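Local coordinates for protein SPD1 nuclease (Streptococcus pyogenes, PDB 2XGR) that is an extracellular, prophage-encoded DNase, probably a metal-dependent endonuclease of the His-Me finger group that cleaves DNA without strict sequence preference, at residues V193-V202 and G226-N234; K52-Q63 and F75-H84. All coordinates share one frame; numbering follows the deposited sequence.

Contact 1: residues V193-V202 and G226-N234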
loop_
_atom_site.group_PDB
_atom_site.type_symbol
_atom_site.label_atom_id
_atom_site.label_comp_id
_atom_site.label_asym_id
_atom_site.label_seq_id
_atom_site.Cartn_x
_atom_site.Cartn_y
_atom_site.Cartn_z
ATOM N N VAL A 193 -7.276 8.933 -13.232
ATOM C CA VAL A 193 -6.578 7.664 -12.980
ATOM C C VAL A 193 -5.171 8.062 -12.604
ATOM O O VAL A 193 -4.443 8.711 -13.389
ATOM C CB VAL A 193 -6.513 6.803 -14.316
ATOM C CG1 VAL A 193 -5.795 5.410 -14.083
ATOM C CG2 VAL A 193 -7.860 6.607 -14.873
ATOM N N PRO A 194 -4.684 7.631 -11.405
ATOM C CA PRO A 194 -3.257 7.935 -11.150
ATOM C C PRO A 194 -2.317 7.200 -12.072
ATOM O O PRO A 194 -2.533 6.059 -12.365
ATOM C CB PRO A 194 -3.019 7.452 -9.672
ATOM C CG PRO A 194 -4.103 6.372 -9.460
ATOM C CD PRO A 194 -5.278 6.694 -10.436
ATOM N N ARG A 195 -1.227 7.828 -12.515
ATOM C CA ARG A 195 -0.230 7.160 -13.335
ATOM C C ARG A 195 0.585 6.168 -12.532
ATOM O O ARG A 195 1.139 5.220 -13.086
ATOM C CB ARG A 195 0.734 8.223 -13.864
ATOM C CG ARG A 195 0.010 9.179 -14.829
ATOM C CD ARG A 195 0.184 8.747 -16.204
ATOM N NE ARG A 195 -0.541 9.667 -17.131
ATOM C CZ ARG A 195 -0.374 9.643 -18.450
ATOM N NH1 ARG A 195 0.505 8.772 -18.941
ATOM N NH2 ARG A 195 -1.112 10.442 -19.268
ATOM N N GLN A 196 0.734 6.485 -11.242
ATOM C CA GLN A 196 1.599 5.719 -10.360
ATOM C C GLN A 196 0.957 5.633 -8.983
ATOM O O GLN A 196 0.129 6.462 -8.597
ATOM C CB GLN A 196 2.995 6.367 -10.169
ATOM C CG GLN A 196 3.768 6.469 -11.464
ATOM C CD GLN A 196 4.996 7.299 -11.303
ATOM O OE1 GLN A 196 5.008 8.287 -10.549
ATOM N NE2 GLN A 196 6.060 6.896 -11.976
ATOM N N ILE A 197 1.354 4.602 -8.214
ATOM C CA ILE A 197 0.986 4.568 -6.787
ATOM C C ILE A 197 2.256 4.387 -5.978
ATOM O O ILE A 197 3.113 3.557 -6.328
ATOM C CB ILE A 197 0.069 3.267 -6.509
ATOM C CG1 ILE A 197 -1.165 3.289 -7.425
ATOM C CG2 ILE A 197 -0.300 3.156 -4.993
ATOM C CD1 ILE A 197 -2.249 4.335 -7.094
ATOM N N GLU A 198 2.386 5.165 -4.902
ATOM C CA GLU A 198 3.561 5.103 -4.031
ATOM C C GLU A 198 3.203 4.313 -2.771
ATOM O O GLU A 198 2.285 4.743 -2.052
ATOM C CB GLU A 198 3.896 6.530 -3.569
ATOM C CG GLU A 198 5.105 6.592 -2.695
ATOM C CD GLU A 198 5.314 7.940 -2.007
ATOM O OE1 GLU A 198 6.116 8.727 -2.560
ATOM O OE2 GLU A 198 4.763 8.192 -0.892
ATOM N N LEU A 199 3.909 3.198 -2.484
ATOM C CA LEU A 199 3.743 2.485 -1.263
ATOM C C LEU A 199 4.891 2.859 -0.348
ATOM O O LEU A 199 6.040 2.692 -0.725
ATOM C CB LEU A 199 3.886 0.940 -1.548
ATOM C CG LEU A 199 2.689 0.292 -2.281
ATOM C CD1 LEU A 199 2.634 0.723 -3.781
ATOM C CD2 LEU A 199 2.826 -1.243 -2.193
ATOM N N GLN A 200 4.598 3.230 0.903
ATOM C CA GLN A 200 5.638 3.683 1.849
ATOM C C GLN A 200 5.477 2.900 3.153
ATOM O O GLN A 200 4.379 2.856 3.728
ATOM C CB GLN A 200 5.422 5.190 2.196
ATOM C CG GLN A 200 6.457 5.713 3.159
ATOM C CD GLN A 200 6.040 7.059 3.652
ATOM O OE1 GLN A 200 6.193 8.054 2.931
ATOM N NE2 GLN A 200 5.340 7.087 4.814
ATOM N N TYR A 201 6.521 2.212 3.594
ATOM C CA TYR A 201 6.329 1.385 4.773
ATOM C C TYR A 201 7.565 1.330 5.656
ATOM O O TYR A 201 8.722 1.423 5.179
ATOM C CB TYR A 201 5.890 -0.079 4.395
ATOM C CG TYR A 201 6.726 -0.705 3.303
ATOM C CD1 TYR A 201 7.922 -1.367 3.593
ATOM C CD2 TYR A 201 6.314 -0.619 1.957
ATOM C CE1 TYR A 201 8.664 -2.020 2.547
ATOM C CE2 TYR A 201 7.098 -1.262 0.932
ATOM C CZ TYR A 201 8.226 -1.980 1.267
ATOM O OH TYR A 201 8.944 -2.571 0.234
ATOM N N VAL A 202 7.305 1.180 6.951
ATOM C CA VAL A 202 8.404 0.992 7.922
ATOM C C VAL A 202 7.768 0.315 9.120
ATOM O O VAL A 202 6.526 0.439 9.308
ATOM C CB VAL A 202 9.034 2.298 8.303
ATOM C CG1 VAL A 202 8.001 3.187 9.091
ATOM C CG2 VAL A 202 10.371 2.110 9.178
ATOM N N GLY A 226 15.452 5.095 7.044
ATOM C CA GLY A 226 15.073 3.731 6.956
ATOM C C GLY A 226 13.631 3.430 6.502
ATOM O O GLY A 226 13.234 2.278 6.543
ATOM N N VAL A 227 12.913 4.463 6.073
ATOM C CA VAL A 227 11.517 4.301 5.581
ATOM C C VAL A 227 11.629 3.923 4.098
ATOM O O VAL A 227 12.392 4.536 3.350
ATOM C CB VAL A 227 10.791 5.634 5.727
ATOM C CG1 VAL A 227 9.308 5.533 5.120
ATOM C CG2 VAL A 227 10.781 5.988 7.226
ATOM N N THR A 228 10.875 2.895 3.672
ATOM C CA THR A 228 10.977 2.358 2.299
ATOM C C THR A 228 9.827 2.826 1.449
ATOM O O THR A 228 8.720 2.924 1.957
ATOM C CB THR A 228 10.943 0.836 2.332
ATOM O OG1 THR A 228 12.066 0.362 3.075
ATOM C CG2 THR A 228 11.100 0.202 0.925
ATOM N N THR A 229 10.136 3.247 0.225
ATOM C CA THR A 229 9.095 3.637 -0.721
ATOM C C THR A 229 9.265 2.819 -1.985
ATOM O O THR A 229 10.378 2.674 -2.481
ATOM C CB THR A 229 9.228 5.132 -1.045
ATOM O OG1 THR A 229 9.176 5.892 0.176
ATOM C CG2 THR A 229 8.064 5.650 -2.003
ATOM N N VAL A 230 8.142 2.343 -2.527
ATOM C CA VAL A 230 8.105 1.579 -3.785
ATOM C C VAL A 230 7.154 2.349 -4.697
ATOM O O VAL A 230 6.033 2.723 -4.253
ATOM C CB VAL A 230 7.522 0.140 -3.479
ATOM C CG1 VAL A 230 7.206 -0.494 -4.818
ATOM C CG2 VAL A 230 8.596 -0.656 -2.745
ATOM N N ILE A 231 7.569 2.657 -5.937
ATOM C CA ILE A 231 6.660 3.372 -6.866
ATOM C C ILE A 231 6.242 2.391 -7.957
ATOM O O ILE A 231 7.093 1.821 -8.663
ATOM C CB ILE A 231 7.361 4.633 -7.530
ATOM C CG1 ILE A 231 7.747 5.624 -6.445
ATOM C CG2 ILE A 231 6.428 5.273 -8.626
ATOM C CD1 ILE A 231 8.647 6.791 -6.927
ATOM N N LEU A 232 4.951 2.115 -8.031
ATOM C CA LEU A 232 4.439 1.196 -9.041
ATOM C C LEU A 232 3.674 1.926 -10.101
ATOM O O LEU A 232 2.962 2.903 -9.814
ATOM C CB LEU A 232 3.496 0.151 -8.384
ATOM C CG LEU A 232 4.159 -0.705 -7.317
ATOM C CD1 LEU A 232 3.129 -1.749 -6.715
ATOM C CD2 LEU A 232 5.313 -1.465 -7.932
ATOM N N GLU A 233 3.805 1.442 -11.336
ATOM C CA GLU A 233 3.071 2.050 -12.448
ATOM C C GLU A 233 1.656 1.532 -12.519
ATOM O O GLU A 233 1.413 0.309 -12.397
ATOM C CB GLU A 233 3.815 1.746 -13.814
ATOM C CG GLU A 233 5.233 2.250 -13.905
ATOM C CD GLU A 233 5.370 3.782 -13.892
ATOM O OE1 GLU A 233 4.511 4.498 -14.468
ATOM O OE2 GLU A 233 6.332 4.263 -13.233
ATOM N N ASN A 234 0.708 2.426 -12.786
ATOM C CA ASN A 234 -0.681 2.049 -12.964
ATOM C C ASN A 234 -0.892 1.873 -14.484
ATOM O O ASN A 234 -1.326 2.811 -15.180
ATOM C CB ASN A 234 -1.618 3.096 -12.394
ATOM C CG ASN A 234 -3.070 2.640 -12.321
ATOM O OD1 ASN A 234 -3.379 1.440 -12.512
ATOM N ND2 ASN A 234 -3.954 3.559 -11.952
HETATM O O HOH W 1 1.860 4.820 -15.681
HETATM O O HOH W 2 7.882 8.022 0.795
HETATM O O HOH W 3 11.207 0.326 5.782
#
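Q196 and E233 run side by side in the same direction from a non-hydrogen-bonded pair, and the amide of Q196 hands its NE2 to the syn side of E233 OE2 at 2.9 Å, the two planes turned 62° apart. E233 reaches back because its chain bends at chi2 (-66°), and a water joins its other oxygen, OE1, to the carbonyl of R195. Further along the same face, I231 lays CG2 against the Q196 amide, while a second water links T229 OG1 to OE1 of Q200, whose NE2 hydrogen-bonds to K52 O. These pairs belong to strands 196-204 and 228-233, antiparallel neighbours in the large antiparallel sheet, knit by alternating backbone bonds from I197 to Y201. On the other face, L199 CD1 meets L232 CD1 at 3.9 Å, and helix 160-173 packs on L199 and V230. The ring of Y201 takes T228 CB over one face, 4.1 Å from its centroid, and its hydroxyl bonds to E220. Where the pairing ends, N234 swings CG anti to its own N (chi1 -169°); ND2 then donates in the carbonyl plane to P194 O at 2.9 Å and also to A139 O, while OD1 accepts from T141 N.

Contact 2: residues K52-Q63 and F75-H84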
loop_
_atom_site.group_PDB
_atom_site.type_symbol
_atom_site.label_atom_id
_atom_site.label_comp_id
_atom_site.label_asym_id
_atom_site.label_seq_id
_atom_site.Cartn_x
_atom_site.Cartn_y
_atom_site.Cartn_z
ATOM N N LYS A 52 7.342 11.477 7.785
ATOM C CA LYS A 52 6.496 10.740 6.853
ATOM C C LYS A 52 5.437 9.847 7.453
ATOM O O LYS A 52 4.583 9.367 6.679
ATOM C CB LYS A 52 7.357 9.863 5.955
ATOM C CG LYS A 52 8.316 10.690 5.064
ATOM C CD LYS A 52 9.061 9.712 4.153
ATOM C CE LYS A 52 10.126 10.443 3.272
ATOM N NZ LYS A 52 10.856 9.487 2.367
ATOM N N LEU A 53 5.462 9.663 8.775
ATOM C CA LEU A 53 4.724 8.556 9.418
ATOM C C LEU A 53 3.554 9.124 10.224
ATOM O O LEU A 53 3.472 10.382 10.459
ATOM C CB LEU A 53 5.662 7.799 10.358
ATOM C CG LEU A 53 7.066 7.479 9.753
ATOM C CD1 LEU A 53 7.862 6.660 10.748
ATOM C CD2 LEU A 53 6.787 6.634 8.478
ATOM N N LEU A 54 2.660 8.239 10.631
ATOM C CA LEU A 54 1.612 8.615 11.633
ATOM C C LEU A 54 2.304 8.696 13.017
ATOM O O LEU A 54 3.319 7.986 13.259
ATOM C CB LEU A 54 0.516 7.557 11.645
ATOM C CG LEU A 54 -0.355 7.622 10.398
ATOM C CD1 LEU A 54 -1.320 6.445 10.435
ATOM C CD2 LEU A 54 -1.116 8.957 10.357
ATOM N N PRO A 55 1.794 9.571 13.920
ATOM C CA PRO A 55 2.358 9.580 15.297
ATOM C C PRO A 55 2.216 8.185 15.939
ATOM O O PRO A 55 1.272 7.460 15.684
ATOM C CB PRO A 55 1.463 10.603 16.030
ATOM C CG PRO A 55 1.089 11.610 14.970
ATOM C CD PRO A 55 0.739 10.602 13.759
ATOM N N PHE A 56 3.205 7.757 16.700
ATOM C CA PHE A 56 3.139 6.432 17.293
ATOM C C PHE A 56 2.445 6.594 18.651
ATOM O O PHE A 56 3.051 7.081 19.609
ATOM C CB PHE A 56 4.521 5.902 17.526
ATOM C CG PHE A 56 4.542 4.571 18.191
ATOM C CD1 PHE A 56 3.815 3.510 17.665
ATOM C CD2 PHE A 56 5.294 4.360 19.317
ATOM C CE1 PHE A 56 3.749 2.293 18.286
ATOM C CE2 PHE A 56 5.304 3.085 19.908
ATOM C CZ PHE A 56 4.521 2.045 19.365
ATOM N N THR A 57 1.203 6.161 18.715
ATOM C CA THR A 57 0.371 6.280 19.918
ATOM C C THR A 57 0.213 4.901 20.574
ATOM O O THR A 57 -0.402 4.799 21.623
ATOM C CB THR A 57 -1.037 6.729 19.590
ATOM O OG1 THR A 57 -1.621 5.804 18.618
ATOM C CG2 THR A 57 -0.959 8.095 18.978
ATOM N N ALA A 58 0.709 3.857 19.923
ATOM C CA ALA A 58 0.397 2.440 20.254
ATOM C C ALA A 58 -1.109 2.141 20.273
ATOM O O ALA A 58 -1.577 1.179 20.955
ATOM C CB ALA A 58 1.120 1.960 21.610
ATOM N N ASN A 59 -1.822 2.784 19.340
ATOM C CA ASN A 59 -3.209 2.419 19.016
ATOM C C ASN A 59 -3.283 2.312 17.499
ATOM O O ASN A 59 -2.583 3.058 16.808
ATOM C CB ASN A 59 -4.203 3.514 19.477
ATOM C CG ASN A 59 -4.264 3.633 21.001
ATOM O OD1 ASN A 59 -4.068 4.697 21.537
ATOM N ND2 ASN A 59 -4.549 2.570 21.653
ATOM N N TYR A 60 -4.146 1.426 17.018
ATOM C CA TYR A 60 -4.461 1.360 15.576
ATOM C C TYR A 60 -4.950 2.743 15.133
ATOM O O TYR A 60 -5.818 3.337 15.814
ATOM C CB TYR A 60 -5.592 0.345 15.402
ATOM C CG TYR A 60 -6.191 0.295 14.012
ATOM C CD1 TYR A 60 -5.642 -0.567 13.052
ATOM C CD2 TYR A 60 -7.178 1.208 13.621
ATOM C CE1 TYR A 60 -6.193 -0.690 11.823
ATOM C CE2 TYR A 60 -7.725 1.126 12.312
ATOM C CZ TYR A 60 -7.216 0.200 11.444
ATOM O OH TYR A 60 -7.778 0.107 10.179
ATOM N N GLN A 61 -4.516 3.173 13.936
ATOM C CA GLN A 61 -5.006 4.418 13.342
ATOM C C GLN A 61 -5.139 4.227 11.842
ATOM O O GLN A 61 -4.230 3.612 11.212
ATOM C CB GLN A 61 -3.953 5.538 13.466
ATOM C CG GLN A 61 -3.483 5.878 14.841
ATOM C CD GLN A 61 -2.173 6.652 14.805
ATOM O OE1 GLN A 61 -2.120 7.775 14.303
ATOM N NE2 GLN A 61 -1.159 6.103 15.418
ATOM N N LEU A 62 -6.170 4.825 11.252
ATOM C CA LEU A 62 -6.282 4.883 9.805
ATOM C C LEU A 62 -6.634 6.315 9.483
ATOM O O LEU A 62 -7.574 6.855 10.004
ATOM C CB LEU A 62 -7.374 3.933 9.345
ATOM C CG LEU A 62 -7.765 3.990 7.865
ATOM C CD1 LEU A 62 -6.584 3.465 7.025
ATOM C CD2 LEU A 62 -9.027 3.143 7.642
ATOM N N GLN A 63 -5.792 6.946 8.676
ATOM C CA GLN A 63 -6.038 8.328 8.264
ATOM C C GLN A 63 -6.243 8.365 6.749
ATOM O O GLN A 63 -5.389 7.884 6.019
ATOM C CB GLN A 63 -4.849 9.162 8.771
ATOM C CG GLN A 63 -5.170 10.674 8.732
ATOM C CD GLN A 63 -4.453 11.505 9.822
ATOM O OE1 GLN A 63 -4.333 12.722 9.647
ATOM N NE2 GLN A 63 -3.951 10.874 10.909
ATOM N N PHE A 75 -4.710 10.110 -0.312
ATOM C CA PHE A 75 -3.786 9.092 0.286
ATOM C C PHE A 75 -4.562 8.226 1.249
ATOM O O PHE A 75 -5.583 8.661 1.764
ATOM C CB PHE A 75 -2.591 9.735 1.068
ATOM C CG PHE A 75 -3.011 10.528 2.301
ATOM C CD1 PHE A 75 -3.091 9.913 3.595
ATOM C CD2 PHE A 75 -3.221 11.914 2.200
ATOM C CE1 PHE A 75 -3.505 10.696 4.740
ATOM C CE2 PHE A 75 -3.536 12.669 3.332
ATOM C CZ PHE A 75 -3.684 12.071 4.589
ATOM N N SER A 76 -3.972 7.100 1.659
ATOM C CA SER A 76 -4.560 6.350 2.769
ATOM C C SER A 76 -3.351 5.859 3.628
ATOM O O SER A 76 -2.320 5.420 3.085
ATOM C CB SER A 76 -5.280 5.146 2.166
ATOM O OG SER A 76 -5.809 4.369 3.248
ATOM N N HIS A 77 -3.414 6.050 4.951
ATOM C CA HIS A 77 -2.246 5.894 5.826
ATOM C C HIS A 77 -2.676 5.115 7.062
ATOM O O HIS A 77 -3.640 5.511 7.759
ATOM C CB HIS A 77 -1.719 7.256 6.231
ATOM C CG HIS A 77 -0.264 7.282 6.657
ATOM N ND1 HIS A 77 0.443 6.211 7.162
ATOM C CD2 HIS A 77 0.569 8.360 6.745
ATOM C CE1 HIS A 77 1.700 6.608 7.446
ATOM N NE2 HIS A 77 1.767 7.917 7.235
ATOM N N ILE A 78 -2.065 3.945 7.288
ATOM C CA ILE A 78 -2.471 3.127 8.439
ATOM C C ILE A 78 -1.285 2.879 9.363
ATOM O O ILE A 78 -0.109 2.853 8.928
ATOM C CB ILE A 78 -3.110 1.806 7.908
ATOM C CG1 ILE A 78 -3.901 1.048 9.009
ATOM C CG2 ILE A 78 -2.050 0.871 7.216
ATOM C CD1 ILE A 78 -4.803 -0.103 8.378
ATOM N N GLN A 79 -1.584 2.654 10.634
ATOM C CA GLN A 79 -0.530 2.173 11.526
ATOM C C GLN A 79 -1.201 1.082 12.375
ATOM O O GLN A 79 -2.242 1.337 13.008
ATOM C CB GLN A 79 0.052 3.358 12.324
ATOM C CG GLN A 79 1.322 2.920 13.078
ATOM C CD GLN A 79 1.951 4.042 13.826
ATOM O OE1 GLN A 79 1.892 4.053 15.070
ATOM N NE2 GLN A 79 2.532 5.022 13.096
ATOM N N LEU A 80 -0.725 -0.164 12.235
ATOM C CA LEU A 80 -1.498 -1.289 12.838
ATOM C C LEU A 80 -0.575 -2.398 13.297
ATOM O O LEU A 80 0.604 -2.480 12.836
ATOM C CB LEU A 80 -2.578 -1.828 11.827
ATOM C CG LEU A 80 -2.052 -2.815 10.751
ATOM C CD1 LEU A 80 -3.187 -3.656 10.127
ATOM C CD2 LEU A 80 -1.223 -2.009 9.597
ATOM N N GLN A 81 -1.123 -3.280 14.146
ATOM C CA GLN A 81 -0.554 -4.621 14.363
ATOM C C GLN A 81 -1.367 -5.701 13.700
ATOM O O GLN A 81 -2.516 -5.512 13.306
ATOM C CB GLN A 81 -0.462 -4.915 15.896
ATOM C CG GLN A 81 0.305 -3.816 16.678
ATOM C CD GLN A 81 0.277 -4.162 18.172
ATOM O OE1 GLN A 81 -0.795 -4.282 18.734
ATOM N NE2 GLN A 81 1.427 -4.292 18.792
ATOM N N ASP A 82 -0.786 -6.909 13.702
ATOM C CA ASP A 82 -1.426 -8.072 13.104
ATOM C C ASP A 82 -2.828 -8.255 13.711
ATOM O O ASP A 82 -3.797 -8.507 12.971
ATOM C CB ASP A 82 -0.611 -9.322 13.409
ATOM C CG ASP A 82 -1.271 -10.602 12.871
ATOM O OD1 ASP A 82 -1.384 -10.778 11.678
ATOM O OD2 ASP A 82 -1.741 -11.399 13.666
ATOM N N ARG A 83 -2.947 -7.936 15.007
ATOM C CA ARG A 83 -4.239 -8.193 15.706
ATOM C C ARG A 83 -5.377 -7.337 15.209
ATOM O O ARG A 83 -6.559 -7.616 15.485
ATOM C CB ARG A 83 -4.126 -7.956 17.224
ATOM C CG ARG A 83 -3.864 -6.521 17.645
ATOM C CD ARG A 83 -3.386 -6.485 19.100
ATOM N NE ARG A 83 -2.046 -7.120 19.220
ATOM C CZ ARG A 83 -1.320 -7.198 20.334
ATOM N NH1 ARG A 83 -1.819 -6.750 21.479
ATOM N NH2 ARG A 83 -0.106 -7.751 20.325
ATOM N N HIS A 84 -5.023 -6.234 14.535
ATOM C CA HIS A 84 -6.048 -5.284 14.101
ATOM C C HIS A 84 -6.589 -5.535 12.719
ATOM O O HIS A 84 -7.492 -4.807 12.296
ATOM C CB HIS A 84 -5.517 -3.885 14.107
ATOM C CG HIS A 84 -4.872 -3.459 15.379
ATOM N ND1 HIS A 84 -5.592 -3.256 16.560
ATOM C CD2 HIS A 84 -3.592 -3.096 15.641
ATOM C CE1 HIS A 84 -4.751 -2.909 17.523
ATOM N NE2 HIS A 84 -3.543 -2.750 16.979
HETATM O O HOH W 4 0.281 3.769 16.980
#
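The beta hairpin of strands 61-64 and 76-80, together with the loop leading into it, forms this contact. Q61 and Q63 pair with Q79 and H77 through two-way backbone bonds, and the side chains of H77 and Q79 rise from this short antiparallel pairing to hold the incoming loop. L54 sets its CG over the centre of the H77 imidazole, 3.6 Å from the centroid and only 6° off the ring normal, the two side chains running antiparallel as they pass. H77 NE2 donates to K52 O at 3.2 Å, meeting a carbonyl lone pair.

Q79 extends fully from a CG anti to the backbone N (chi1 -170°), which carries its amide up beneath the loop. Q79 NE2 bonds to D180 and also donates to L54 O at 3.1 Å, from above the carbonyl plane. Q79 OE1 lies in the plane of the F56 ring at its edge, 3.3 Å from F56 CD1, and accepts from a water that also bonds T57 N and N59 O. Alongside, Q61 NE2 makes an almost straight bond to P55 O at 2.8 Å, so two glutamines with amide planes 66° apart hold the 55-59 loop, within which T57 OG1 accepts from N59 N in an ST turn.

At the far end, Y60 CB sits over one face of H84, 3.8 Å from the centroid, with R83 CG over the opposite face, while the tyrosine ring leans on L80 and I78. With 61-64 outermost and 76-80 pairing on to 178-186, this is an edge hairpin whose preceding loop folds over the H77 and Q79 face.

How the contacts relate
From the N terminus, contact 2 comes first: the chain runs through 52-63, turns, and returns along 75-84, closing a short hairpin. Only after strand 178-186 does contact 1 begin, at 193-202, and it closes a loop of 23 residues when 226-234 comes back alongside. The contacts are therefore in series, neither nested nor crossed, with centres about 17 Å apart. Both belong to one sheet, in which strand 178-186 lies between 76-80 and 196-204. A second tie bypasses that strand: Q200 NE2 probably bonds to K52 O, 3.0 Å away, and L53 packs on V202 and V227, joining the hairpin's entry loop directly to contact 1.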